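C-glycoside 3-oxidase (Microbacterium trichothecenolyticum, PDB 7DVE) uses FAD to oxidise the C3 hydroxyl of the sugar in C-glycosides such as isoorientin and mangiferin, passing electrons to oxygen to give hydrogen peroxide. Local coordinates at residues L236-L241 and G258-V263; L281-I286 and Y393-M398; T23-L28 and I37-V42. One frame throughout, in Å; residues are numbered along the deposited sequence.

Contact 1: residues L236-L241 and G258-V263; sequences LVTRVL and GERRDV. With FAD (flavin-adenine dinucleotide), chain C.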
loop_
_atom_site.group_PDB
_atom_site.type_symbol
_atom_site.label_atom_id
_atom_site.label_comp_id
_atom_site.label_asym_id
_atom_site.label_seq_id
_atom_site.Cartn_x
_atom_site.Cartn_y
_atom_site.Cartn_z
ATOM N N LEU A 236 3.812 -8.247 -18.808
ATOM C CA LEU A 236 2.398 -8.088 -18.512
ATOM C C LEU A 236 1.705 -9.440 -18.466
ATOM O O LEU A 236 1.790 -10.220 -19.416
ATOM C CB LEU A 236 1.726 -7.196 -19.553
ATOM C CG LEU A 236 0.198 -7.127 -19.493
ATOM C CD1 LEU A 236 -0.280 -6.407 -18.232
ATOM C CD2 LEU A 236 -0.343 -6.449 -20.740
ATOM N N VAL A 237 1.028 -9.717 -17.364
ATOM C CA VAL A 237 0.192 -10.902 -17.250
ATOM C C VAL A 237 -1.202 -10.524 -17.740
ATOM O O VAL A 237 -1.856 -9.649 -17.159
ATOM C CB VAL A 237 0.162 -11.434 -15.808
ATOM C CG1 VAL A 237 -0.797 -12.619 -15.672
ATOM C CG2 VAL A 237 1.558 -11.853 -15.373
ATOM N N THR A 238 -1.645 -11.165 -18.827
ATOM C CA THR A 238 -2.956 -10.897 -19.400
ATOM C C THR A 238 -4.013 -11.906 -18.973
ATOM O O THR A 238 -5.207 -11.614 -19.098
ATOM C CB THR A 238 -2.878 -10.875 -20.930
ATOM O OG1 THR A 238 -2.273 -12.086 -21.388
ATOM C CG2 THR A 238 -2.034 -9.719 -21.398
ATOM N N ARG A 239 -3.610 -13.062 -18.442
ATOM C CA ARG A 239 -4.567 -14.112 -18.129
ATOM C C ARG A 239 -3.985 -15.062 -17.088
ATOM O O ARG A 239 -2.803 -15.411 -17.145
ATOM C CB ARG A 239 -4.943 -14.888 -19.393
ATOM C CG ARG A 239 -6.317 -15.506 -19.360
ATOM C CD ARG A 239 -6.584 -16.379 -20.605
ATOM N NE ARG A 239 -5.926 -15.858 -21.801
ATOM C CZ ARG A 239 -5.548 -16.596 -22.838
ATOM N NH1 ARG A 239 -5.745 -17.906 -22.866
ATOM N NH2 ARG A 239 -4.969 -16.002 -23.882
ATOM N N VAL A 240 -4.828 -15.481 -16.152
ATOM C CA VAL A 240 -4.547 -16.638 -15.312
ATOM C C VAL A 240 -5.077 -17.875 -16.029
ATOM O O VAL A 240 -6.285 -17.995 -16.266
ATOM C CB VAL A 240 -5.187 -16.498 -13.926
ATOM C CG1 VAL A 240 -4.945 -17.773 -13.106
ATOM C CG2 VAL A 240 -4.646 -15.257 -13.203
ATOM N N LEU A 241 -4.172 -18.784 -16.390
ATOM C CA LEU A 241 -4.569 -20.032 -17.026
ATOM C C LEU A 241 -5.186 -20.951 -15.986
ATOM O O LEU A 241 -4.529 -21.323 -15.005
ATOM C CB LEU A 241 -3.367 -20.708 -17.682
ATOM C CG LEU A 241 -2.762 -20.006 -18.900
ATOM C CD1 LEU A 241 -1.409 -20.607 -19.256
ATOM C CD2 LEU A 241 -3.718 -20.086 -20.082
ATOM N N GLY A 258 6.510 -7.795 -27.358
ATOM C CA GLY A 258 5.116 -8.075 -27.619
ATOM C C GLY A 258 4.748 -9.538 -27.710
ATOM O O GLY A 258 3.557 -9.850 -27.846
ATOM N N GLU A 259 5.717 -10.446 -27.644
ATOM C CA GLU A 259 5.401 -11.864 -27.748
ATOM C C GLU A 259 4.748 -12.364 -26.464
ATOM O O GLU A 259 5.150 -12.001 -25.354
ATOM C CB GLU A 259 6.658 -12.685 -28.042
ATOM C CG GLU A 259 7.785 -12.486 -27.046
ATOM C CD GLU A 259 8.591 -13.745 -26.806
ATOM O OE1 GLU A 259 8.475 -14.317 -25.696
ATOM O OE2 GLU A 259 9.322 -14.174 -27.730
ATOM N N ARG A 260 3.727 -13.203 -26.622
ATOM C CA ARG A 260 3.089 -13.871 -25.500
ATOM C C ARG A 260 3.663 -15.270 -25.338
ATOM O O ARG A 260 4.132 -15.893 -26.296
ATOM C CB ARG A 260 1.566 -13.930 -25.677
ATOM C CG ARG A 260 0.916 -12.553 -25.814
ATOM C CD ARG A 260 -0.613 -12.582 -25.847
ATOM N NE ARG A 260 -1.166 -13.904 -26.112
ATOM C CZ ARG A 260 -2.251 -14.397 -25.527
ATOM N NH1 ARG A 260 -2.898 -13.720 -24.586
ATOM N NH2 ARG A 260 -2.704 -15.595 -25.901
ATOM N N ARG A 261 3.646 -15.743 -24.101
ATOM C CA ARG A 261 4.072 -17.097 -23.802
ATOM C C ARG A 261 3.316 -17.545 -22.566
ATOM O O ARG A 261 3.019 -16.729 -21.690
ATOM C CB ARG A 261 5.586 -17.180 -23.584
ATOM N N ASP A 262 2.972 -18.827 -22.519
ATOM C CA ASP A 262 2.360 -19.417 -21.337
ATOM C C ASP A 262 3.447 -19.878 -20.380
ATOM O O ASP A 262 4.456 -20.451 -20.799
ATOM C CB ASP A 262 1.481 -20.611 -21.708
ATOM C CG ASP A 262 0.374 -20.252 -22.680
ATOM O OD1 ASP A 262 -0.093 -19.094 -22.687
ATOM O OD2 ASP A 262 -0.013 -21.144 -23.459
ATOM N N VAL A 263 3.245 -19.609 -19.093
ATOM C CA VAL A 263 4.059 -20.167 -18.023
ATOM C C VAL A 263 3.143 -21.036 -17.174
ATOM O O VAL A 263 2.198 -20.525 -16.555
ATOM C CB VAL A 263 4.722 -19.069 -17.171
ATOM C CG1 VAL A 263 5.570 -19.682 -16.083
ATOM C CG2 VAL A 263 5.559 -18.149 -18.042
HETATM P PA FAD C . 1.417 -2.245 -5.439
HETATM O O1A FAD C . 0.602 -1.409 -6.352
HETATM O O2A FAD C . 2.292 -1.579 -4.447
HETATM O O5B FAD C . 2.253 -3.175 -6.459
HETATM C C5B FAD C . 1.547 -3.946 -7.434
HETATM C C4B FAD C . 2.429 -4.188 -8.633
HETATM O O4B FAD C . 1.648 -5.036 -9.525
HETATM C C3B FAD C . 2.676 -2.881 -9.414
HETATM O O3B FAD C . 4.096 -2.733 -9.606
HETATM C C2B FAD C . 1.974 -3.184 -10.746
HETATM O O2B FAD C . 2.675 -2.622 -11.858
HETATM C C1B FAD C . 2.068 -4.693 -10.837
HETATM N N9A FAD C . 1.058 -5.237 -11.816
HETATM C C8A FAD C . -0.241 -4.905 -11.744
HETATM N N7A FAD C . -0.896 -5.540 -12.723
HETATM C C5A FAD C . -0.011 -6.262 -13.414
HETATM C C6A FAD C . -0.165 -7.078 -14.466
HETATM N N6A FAD C . -1.405 -7.201 -14.939
HETATM N N1A FAD C . 0.866 -7.743 -15.021
HETATM C C2A FAD C . 2.135 -7.563 -14.467
HETATM N N3A FAD C . 2.273 -6.713 -13.354
HETATM C C4A FAD C . 1.199 -6.081 -12.851
HETATM N N1 FAD C . 0.847 2.842 2.403
HETATM C C2 FAD C . 0.993 2.659 3.767
HETATM O O2 FAD C . 0.623 1.593 4.245
HETATM N N3 FAD C . 1.536 3.679 4.565
HETATM C C4 FAD C . 1.982 4.879 3.968
HETATM O O4 FAD C . 2.479 5.760 4.677
HETATM C C4X FAD C . 1.828 5.046 2.596
HETATM N N5 FAD C . 2.180 6.194 1.966
HETATM C C5X FAD C . 2.139 6.258 0.604
HETATM C C6 FAD C . 2.633 7.385 -0.080
HETATM C C7 FAD C . 2.657 7.455 -1.469
HETATM C C7M FAD C . 3.216 8.707 -2.191
HETATM C C8 FAD C . 2.169 6.378 -2.212
HETATM C C8M FAD C . 2.186 6.443 -3.751
HETATM C C9 FAD C . 1.667 5.254 -1.542
HETATM C C9A FAD C . 1.641 5.186 -0.137
HETATM N N10 FAD C . 1.140 4.111 0.515
HETATM C C10 FAD C . 1.265 4.014 1.840
HETATM C "C1'" FAD C . 0.466 2.982 -0.187
HETATM C "C2'" FAD C . 1.355 1.763 -0.468
HETATM O "O2'" FAD C . 2.349 2.140 -1.435
HETATM C "C3'" FAD C . 0.487 0.556 -0.958
HETATM O "O3'" FAD C . -0.460 0.194 0.057
HETATM C "C4'" FAD C . 1.347 -0.685 -1.201
HETATM O "O4'" FAD C . 2.354 -0.386 -2.156
HETATM C "C5'" FAD C . 0.473 -1.850 -1.743
HETATM O "O5'" FAD C . 1.307 -2.941 -2.179
HETATM P P FAD C . 0.845 -4.042 -3.272
HETATM O O1P FAD C . 1.978 -4.902 -3.713
HETATM O O2P FAD C . -0.363 -4.672 -2.699
HETATM O O3P FAD C . 0.470 -3.273 -4.646
#
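Two arginines of like charge meet here: NH2 of Arg-239 stands 3.1 Å from NH2 of Arg-260, with no hydrogen bond between these two donors. The Arg-239 nitrogen comes up at the edge of the Arg-260 guanidinium, close to its plane, and the two flat groups are tilted 30° to each other. Both chains bend sharply at the third torsion (-33° in Arg-239, -16° in Arg-260), which swings their ends together although the chains cross at about a right angle. Further along, Leu-241 lays CD1 against the methylene of Asp-262, 3.8 Å from its CB. The strands that carry these residues run in nearly the same direction, because they are the outer pair of a three-stranded antiparallel sheet. Strand 246-254 lies between them, and Val-251 on it touches Thr-238 and both arginines. The opposite end of segment 236-241 serves the cofactor. The backbone N of Val-237 gives the adenine N1A an almost straight hydrogen bond of 3.1 Å, its carbonyl O takes a weaker one from N6A, and CD1 of Leu-236 packs near that amino group. Since the carboxylate of Asp-262 is not in contact with Arg-239, its charge can offset the arginine pair only at a distance, and the like charges are probably eased mainly by solvent at this surface position.

Contact 2: residues L281-I286 and Y393-M398; sequences LWASGI and YGMPAM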
loop_
_atom_site.group_PDB
_atom_site.type_symbol
_atom_site.label_atom_id
_atom_site.label_comp_id
_atom_site.label_asym_id
_atom_site.label_seq_id
_atom_site.Cartn_x
_atom_site.Cartn_y
_atom_site.Cartn_z
ATOM N N LEU A 281 -8.342 -11.078 -12.825
ATOM C CA LEU A 281 -9.245 -12.207 -12.590
ATOM C C LEU A 281 -10.458 -12.141 -13.520
ATOM O O LEU A 281 -10.874 -13.159 -14.077
ATOM C CB LEU A 281 -9.686 -12.261 -11.119
ATOM C CG LEU A 281 -8.679 -12.460 -9.957
ATOM C CD1 LEU A 281 -9.294 -13.225 -8.786
ATOM C CD2 LEU A 281 -7.383 -13.114 -10.403
ATOM N N TRP A 282 -11.022 -10.947 -13.720
ATOM C CA TRP A 282 -12.140 -10.787 -14.656
ATOM C C TRP A 282 -11.727 -11.172 -16.072
ATOM O O TRP A 282 -12.414 -11.950 -16.743
ATOM C CB TRP A 282 -12.664 -9.349 -14.616
ATOM C CG TRP A 282 -13.734 -9.049 -15.644
ATOM C CD1 TRP A 282 -13.548 -8.631 -16.932
ATOM C CD2 TRP A 282 -15.149 -9.129 -15.451
ATOM N NE1 TRP A 282 -14.761 -8.467 -17.560
ATOM C CE2 TRP A 282 -15.758 -8.765 -16.669
ATOM C CE3 TRP A 282 -15.958 -9.477 -14.367
ATOM C CZ2 TRP A 282 -17.144 -8.739 -16.833
ATOM C CZ3 TRP A 282 -17.342 -9.467 -14.535
ATOM C CH2 TRP A 282 -17.916 -9.102 -15.754
ATOM N N ALA A 283 -10.587 -10.651 -16.534
ATOM C CA ALA A 283 -10.077 -11.016 -17.852
ATOM C C ALA A 283 -9.863 -12.519 -17.996
ATOM O O ALA A 283 -9.969 -13.050 -19.107
ATOM C CB ALA A 283 -8.771 -10.277 -18.134
ATOM N N SER A 284 -9.565 -13.224 -16.903
ATOM C CA SER A 284 -9.332 -14.663 -16.983
ATOM C C SER A 284 -10.599 -15.494 -16.788
ATOM O O SER A 284 -10.514 -16.731 -16.755
ATOM C CB SER A 284 -8.283 -15.089 -15.953
ATOM O OG SER A 284 -7.216 -14.162 -15.913
ATOM N N GLY A 285 -11.761 -14.857 -16.666
ATOM C CA GLY A 285 -13.000 -15.586 -16.464
ATOM C C GLY A 285 -13.211 -16.114 -15.061
ATOM O O GLY A 285 -14.062 -16.982 -14.868
ATOM N N ILE A 286 -12.455 -15.630 -14.081
ATOM C CA ILE A 286 -12.621 -16.002 -12.678
ATOM C C ILE A 286 -13.383 -14.856 -12.018
ATOM O O ILE A 286 -12.813 -13.809 -11.701
ATOM C CB ILE A 286 -11.273 -16.260 -12.007
ATOM C CG1 ILE A 286 -10.575 -17.452 -12.664
ATOM C CG2 ILE A 286 -11.440 -16.449 -10.504
ATOM C CD1 ILE A 286 -9.062 -17.375 -12.592
ATOM N N TYR A 393 -2.778 -0.864 -21.294
ATOM C CA TYR A 393 -2.173 -2.192 -21.343
ATOM C C TYR A 393 -3.010 -3.214 -22.120
ATOM O O TYR A 393 -2.586 -4.371 -22.265
ATOM C CB TYR A 393 -1.942 -2.703 -19.914
ATOM C CG TYR A 393 -0.945 -1.893 -19.104
ATOM C CD1 TYR A 393 0.413 -2.014 -19.330
ATOM C CD2 TYR A 393 -1.366 -1.015 -18.114
ATOM C CE1 TYR A 393 1.327 -1.283 -18.597
ATOM C CE2 TYR A 393 -0.455 -0.281 -17.371
ATOM C CZ TYR A 393 0.892 -0.426 -17.616
ATOM O OH TYR A 393 1.828 0.281 -16.896
ATOM N N GLY A 394 -4.185 -2.825 -22.615
ATOM C CA GLY A 394 -5.062 -3.762 -23.294
ATOM C C GLY A 394 -5.848 -4.691 -22.398
ATOM O O GLY A 394 -6.373 -5.699 -22.886
ATOM N N MET A 395 -5.935 -4.417 -21.204
ATOM C CA MET A 395 -6.681 -5.045 -20.127
ATOM C C MET A 395 -8.055 -4.405 -20.039
ATOM O O MET A 395 -8.213 -3.238 -20.404
ATOM C CB MET A 395 -5.932 -4.877 -18.803
ATOM C CG MET A 395 -4.672 -5.733 -18.665
ATOM S SD MET A 395 -4.814 -7.442 -19.245
ATOM C CE MET A 395 -5.501 -8.245 -17.800
ATOM N N PRO A 396 -9.068 -5.147 -19.592
ATOM C CA PRO A 396 -10.439 -4.617 -19.652
ATOM C C PRO A 396 -10.565 -3.333 -18.854
ATOM O O PRO A 396 -10.130 -3.254 -17.699
ATOM C CB PRO A 396 -11.300 -5.742 -19.068
ATOM C CG PRO A 396 -10.456 -6.955 -19.056
ATOM C CD PRO A 396 -9.028 -6.597 -19.345
ATOM N N ALA A 397 -11.132 -2.310 -19.496
ATOM C CA ALA A 397 -11.170 -0.986 -18.898
ATOM C C ALA A 397 -12.076 -0.981 -17.676
ATOM O O ALA A 397 -13.069 -1.702 -17.616
ATOM C CB ALA A 397 -11.631 0.060 -19.915
ATOM N N MET A 398 -11.700 -0.172 -16.683
ATOM C CA MET A 398 -12.406 -0.055 -15.414
ATOM C C MET A 398 -13.425 1.072 -15.424
ATOM O O MET A 398 -13.213 2.138 -16.011
ATOM C CB MET A 398 -11.450 0.177 -14.229
ATOM C CG MET A 398 -10.107 -0.506 -14.280
ATOM S SD MET A 398 -9.048 0.046 -12.918
ATOM C CE MET A 398 -8.029 -1.427 -12.716
#
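Ala-283 meets its partners with a single methyl: its CB is 3.8 Å from CG of Pro-396 and 3.9 Å from CE of Met-395. Beside it, Trp-282 brings the CD1 corner of its indole to within 4.1 Å of CG of Pro-396, so the proline approaches the edge of the ring, near its plane. The indole gets there because CG of Trp-282 is anti to the backbone N (chi1 174°), while Met-395 bends at its second and third torsions, which brings its terminal methyl to the alanine. All of this is apolar packing, with no hydrogen bond between the segments. It sits at the C-terminal end of helix 276-283, which finishes in a Schellman motif: N of Ile-286 reaches back to O of Leu-281 (2.9 Å), N of Gly-285 bonds to O of Trp-282 (3.0 Å), and Gly-285 takes the positive phi of 77° that the turn needs. One shell out, the indole meets the ring of Phe-385 and forms a cation-pi pair with Arg-287; Phe-385, on the strand paired with 396-401, also touches Pro-396. Gln-279, one turn before Ala-283 on helix 276-283, gives its side-chain NE2 to the carbonyl O of Pro-396. Ser-284 OG bonds to Leu-280 O and to Val-240 N, linking the helix end to the neighbouring sheet, and the side chain of Met-395 comes within about 5 Å of FAD between nearest atoms.

Contact 3: residues T23-L28 and I37-V42; sequences TYARIL and IAMFEV. With FAD (flavin-adenine dinucleotide), chain C.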
loop_
_atom_site.group_PDB
_atom_site.type_symbol
_atom_site.label_atom_id
_atom_site.label_comp_id
_atom_site.label_asym_id
_atom_site.label_seq_id
_atom_site.Cartn_x
_atom_site.Cartn_y
_atom_site.Cartn_z
ATOM N N THR A 23 6.219 -10.300 -0.498
ATOM C CA THR A 23 6.067 -11.092 0.715
ATOM C C THR A 23 5.979 -12.569 0.370
ATOM O O THR A 23 6.630 -13.412 1.005
ATOM C CB THR A 23 4.835 -10.653 1.505
ATOM O OG1 THR A 23 5.068 -9.359 2.057
ATOM C CG2 THR A 23 4.567 -11.634 2.654
ATOM N N TYR A 24 5.169 -12.900 -0.644
ATOM C CA TYR A 24 5.107 -14.300 -1.063
ATOM C C TYR A 24 6.487 -14.815 -1.464
ATOM O O TYR A 24 6.899 -15.914 -1.061
ATOM C CB TYR A 24 4.114 -14.477 -2.207
ATOM C CG TYR A 24 2.695 -14.646 -1.734
ATOM C CD1 TYR A 24 1.920 -13.537 -1.396
ATOM C CD2 TYR A 24 2.130 -15.902 -1.611
ATOM C CE1 TYR A 24 0.615 -13.681 -0.962
ATOM C CE2 TYR A 24 0.817 -16.058 -1.179
ATOM C CZ TYR A 24 0.076 -14.945 -0.851
ATOM O OH TYR A 24 -1.211 -15.089 -0.428
ATOM N N ALA A 25 7.223 -14.025 -2.251
ATOM C CA ALA A 25 8.553 -14.456 -2.687
ATOM C C ALA A 25 9.472 -14.713 -1.498
ATOM O O ALA A 25 10.150 -15.748 -1.432
ATOM C CB ALA A 25 9.179 -13.420 -3.621
ATOM N N ARG A 26 9.496 -13.795 -0.532
ATOM C CA ARG A 26 10.430 -13.956 0.579
ATOM C C ARG A 26 10.033 -15.116 1.486
ATOM O O ARG A 26 10.900 -15.883 1.940
ATOM C CB ARG A 26 10.543 -12.669 1.387
ATOM C CG ARG A 26 11.879 -12.606 2.167
ATOM C CD ARG A 26 11.631 -12.648 3.653
ATOM N NE ARG A 26 12.807 -12.403 4.475
ATOM C CZ ARG A 26 13.286 -11.199 4.752
ATOM N NH1 ARG A 26 12.866 -10.125 4.111
ATOM N NH2 ARG A 26 14.220 -11.073 5.686
ATOM N N ILE A 27 8.735 -15.273 1.768
ATOM C CA ILE A 27 8.351 -16.353 2.666
ATOM C C ILE A 27 8.579 -17.694 2.011
ATOM O O ILE A 27 8.923 -18.666 2.690
ATOM C CB ILE A 27 6.900 -16.215 3.149
ATOM C CG1 ILE A 27 6.722 -14.896 3.892
ATOM C CG2 ILE A 27 6.536 -17.406 4.063
ATOM C CD1 ILE A 27 7.291 -14.963 5.312
ATOM N N LEU A 28 8.419 -17.787 0.692
ATOM C CA LEU A 28 8.725 -19.064 0.063
ATOM C C LEU A 28 10.229 -19.275 -0.081
ATOM O O LEU A 28 10.686 -20.421 -0.032
ATOM C CB LEU A 28 8.007 -19.185 -1.291
ATOM C CG LEU A 28 6.470 -19.216 -1.199
ATOM C CD1 LEU A 28 5.774 -18.938 -2.530
ATOM C CD2 LEU A 28 5.984 -20.539 -0.587
ATOM N N ILE A 37 10.237 -20.148 -8.438
ATOM C CA ILE A 37 9.352 -19.003 -8.278
ATOM C C ILE A 37 9.638 -18.012 -9.402
ATOM O O ILE A 37 10.781 -17.572 -9.574
ATOM C CB ILE A 37 9.543 -18.314 -6.914
ATOM C CG1 ILE A 37 9.369 -19.314 -5.765
ATOM C CG2 ILE A 37 8.591 -17.122 -6.777
ATOM C CD1 ILE A 37 9.974 -18.849 -4.447
ATOM N N ALA A 38 8.610 -17.643 -10.156
ATOM C CA ALA A 38 8.748 -16.604 -11.167
ATOM C C ALA A 38 7.848 -15.432 -10.801
ATOM O O ALA A 38 6.677 -15.627 -10.472
ATOM C CB ALA A 38 8.408 -17.133 -12.564
ATOM N N MET A 39 8.390 -14.224 -10.857
ATOM C CA MET A 39 7.640 -13.011 -10.559
ATOM C C MET A 39 7.600 -12.167 -11.820
ATOM O O MET A 39 8.644 -11.931 -12.434
ATOM C CB MET A 39 8.274 -12.230 -9.407
ATOM C CG MET A 39 7.569 -10.929 -9.067
ATOM S SD MET A 39 8.403 -9.993 -7.738
ATOM C CE MET A 39 7.505 -10.552 -6.295
ATOM N N PHE A 40 6.395 -11.749 -12.216
ATOM C CA PHE A 40 6.156 -10.960 -13.412
ATOM C C PHE A 40 5.605 -9.599 -13.009
ATOM O O PHE A 40 4.632 -9.516 -12.250
ATOM C CB PHE A 40 5.205 -11.694 -14.359
ATOM C CG PHE A 40 5.642 -13.098 -14.661
ATOM C CD1 PHE A 40 6.630 -13.342 -15.605
ATOM C CD2 PHE A 40 5.093 -14.172 -13.979
ATOM C CE1 PHE A 40 7.056 -14.631 -15.877
ATOM C CE2 PHE A 40 5.512 -15.459 -14.240
ATOM C CZ PHE A 40 6.499 -15.691 -15.195
ATOM N N GLU A 41 6.251 -8.544 -13.503
ATOM C CA GLU A 41 5.917 -7.158 -13.210
ATOM C C GLU A 41 5.904 -6.380 -14.519
ATOM O O GLU A 41 6.888 -6.415 -15.264
ATOM C CB GLU A 41 6.936 -6.540 -12.237
ATOM C CG GLU A 41 7.014 -5.034 -12.317
ATOM C CD GLU A 41 5.790 -4.368 -11.741
ATOM O OE1 GLU A 41 5.440 -4.660 -10.586
ATOM O OE2 GLU A 41 5.171 -3.552 -12.451
ATOM N N VAL A 42 4.805 -5.669 -14.790
ATOM C CA VAL A 42 4.646 -5.011 -16.086
ATOM C C VAL A 42 5.523 -3.759 -16.206
ATOM O O VAL A 42 5.989 -3.424 -17.305
ATOM C CB VAL A 42 3.156 -4.696 -16.325
ATOM C CG1 VAL A 42 2.606 -3.762 -15.243
ATOM C CG2 VAL A 42 2.963 -4.100 -17.700
HETATM P PA FAD C . 1.417 -2.245 -5.439
HETATM O O1A FAD C . 0.602 -1.409 -6.352
HETATM O O2A FAD C . 2.292 -1.579 -4.447
HETATM O O5B FAD C . 2.253 -3.175 -6.459
HETATM C C5B FAD C . 1.547 -3.946 -7.434
HETATM C C4B FAD C . 2.429 -4.188 -8.633
HETATM O O4B FAD C . 1.648 -5.036 -9.525
HETATM C C3B FAD C . 2.676 -2.881 -9.414
HETATM O O3B FAD C . 4.096 -2.733 -9.606
HETATM C C2B FAD C . 1.974 -3.184 -10.746
HETATM O O2B FAD C . 2.675 -2.622 -11.858
HETATM C C1B FAD C . 2.068 -4.693 -10.837
HETATM N N9A FAD C . 1.058 -5.237 -11.816
HETATM C C8A FAD C . -0.241 -4.905 -11.744
HETATM N N7A FAD C . -0.896 -5.540 -12.723
HETATM C C5A FAD C . -0.011 -6.262 -13.414
HETATM C C6A FAD C . -0.165 -7.078 -14.466
HETATM N N6A FAD C . -1.405 -7.201 -14.939
HETATM N N1A FAD C . 0.866 -7.743 -15.021
HETATM C C2A FAD C . 2.135 -7.563 -14.467
HETATM N N3A FAD C . 2.273 -6.713 -13.354
HETATM C C4A FAD C . 1.199 -6.081 -12.851
HETATM N N1 FAD C . 0.847 2.842 2.403
HETATM C C2 FAD C . 0.993 2.659 3.767
HETATM O O2 FAD C . 0.623 1.593 4.245
HETATM N N3 FAD C . 1.536 3.679 4.565
HETATM C C4 FAD C . 1.982 4.879 3.968
HETATM O O4 FAD C . 2.479 5.760 4.677
HETATM C C4X FAD C . 1.828 5.046 2.596
HETATM N N5 FAD C . 2.180 6.194 1.966
HETATM C C5X FAD C . 2.139 6.258 0.604
HETATM C C6 FAD C . 2.633 7.385 -0.080
HETATM C C7 FAD C . 2.657 7.455 -1.469
HETATM C C7M FAD C . 3.216 8.707 -2.191
HETATM C C8 FAD C . 2.169 6.378 -2.212
HETATM C C8M FAD C . 2.186 6.443 -3.751
HETATM C C9 FAD C . 1.667 5.254 -1.542
HETATM C C9A FAD C . 1.641 5.186 -0.137
HETATM N N10 FAD C . 1.140 4.111 0.515
HETATM C C10 FAD C . 1.265 4.014 1.840
HETATM C "C1'" FAD C . 0.466 2.982 -0.187
HETATM C "C2'" FAD C . 1.355 1.763 -0.468
HETATM O "O2'" FAD C . 2.349 2.140 -1.435
HETATM C "C3'" FAD C . 0.487 0.556 -0.958
HETATM O "O3'" FAD C . -0.460 0.194 0.057
HETATM C "C4'" FAD C . 1.347 -0.685 -1.201
HETATM O "O4'" FAD C . 2.354 -0.386 -2.156
HETATM C "C5'" FAD C . 0.473 -1.850 -1.743
HETATM O "O5'" FAD C . 1.307 -2.941 -2.179
HETATM P P FAD C . 0.845 -4.042 -3.272
HETATM O O1P FAD C . 1.978 -4.902 -3.713
HETATM O O2P FAD C . -0.363 -4.672 -2.699
HETATM O O3P FAD C . 0.470 -3.273 -4.646
#
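The Glu-41 carboxylate turns its two oxygens to the adenosine ribose of FAD, one to each hydroxyl: OE1 accepts from O3B at 2.5 Å and OE2 from O2B at 2.7 Å. The adenine is the second flat group; Val-42 lies over one of its faces, with CG1 3.5 Å from N3A. The Phe-40 ring, on the other side of the strand from the helix, meets Phe-232 with the planes only about 15° apart. Glu-41 reaches the ribose by a bend at its second torsion (71°), and each oxygen has a second partner, OE1 in Ser-17 OG and OE2 in the backbone N of Gly-43. An alanine here would take away both acceptors, and the ribose hydroxyls, with Ser-17 OG and Gly-43 N, would probably be left without these partners. An acidic residue just after the second strand is a hallmark of Rossmann-type FAD-binding domains, and the Gly-16, Gly-18, Gly-21 turn fits the same motif. Towards the helix the side chains meet by apolar packing, with no hydrogen bond across. CD1 of Ile-37 presses on CB of Leu-28 at 3.7 Å, and CE of Met-39 approaches CB of Ala-25 more loosely, at 4.3 Å. The helix segment 23-28 runs nearly antiparallel to strand 37-40 (165°), as the crossover helix of a beta-alpha-beta unit does to the strand that follows it. Phe-229 of strand 229-232 touches Ala-25, Ile-37 and Met-39, while helices 490-510 and 149-161 pack on the helix around Thr-23.

From the N terminus, contact 3 closes first: eight residues separate helix segment 23-28 from strand segment 37-42, inside one beta-alpha-beta unit. Contact 1 follows, its sixteen-residue span taking in the middle strand of the three-stranded sheet. Contact 2 then closes a span of 106 residues, bringing the end of helix 276-283 to strand 396-401. The three lie in series; none nests or crosses. They still touch in space. Val-42 packs on Leu-236 and on Tyr-393, so all three meet beside the adenine end of FAD, and the methyl of Met-395 packs on the carbonyl of Thr-238 between contacts 1 and 2. Together they tie the parallel sheet to the small antiparallel sheets.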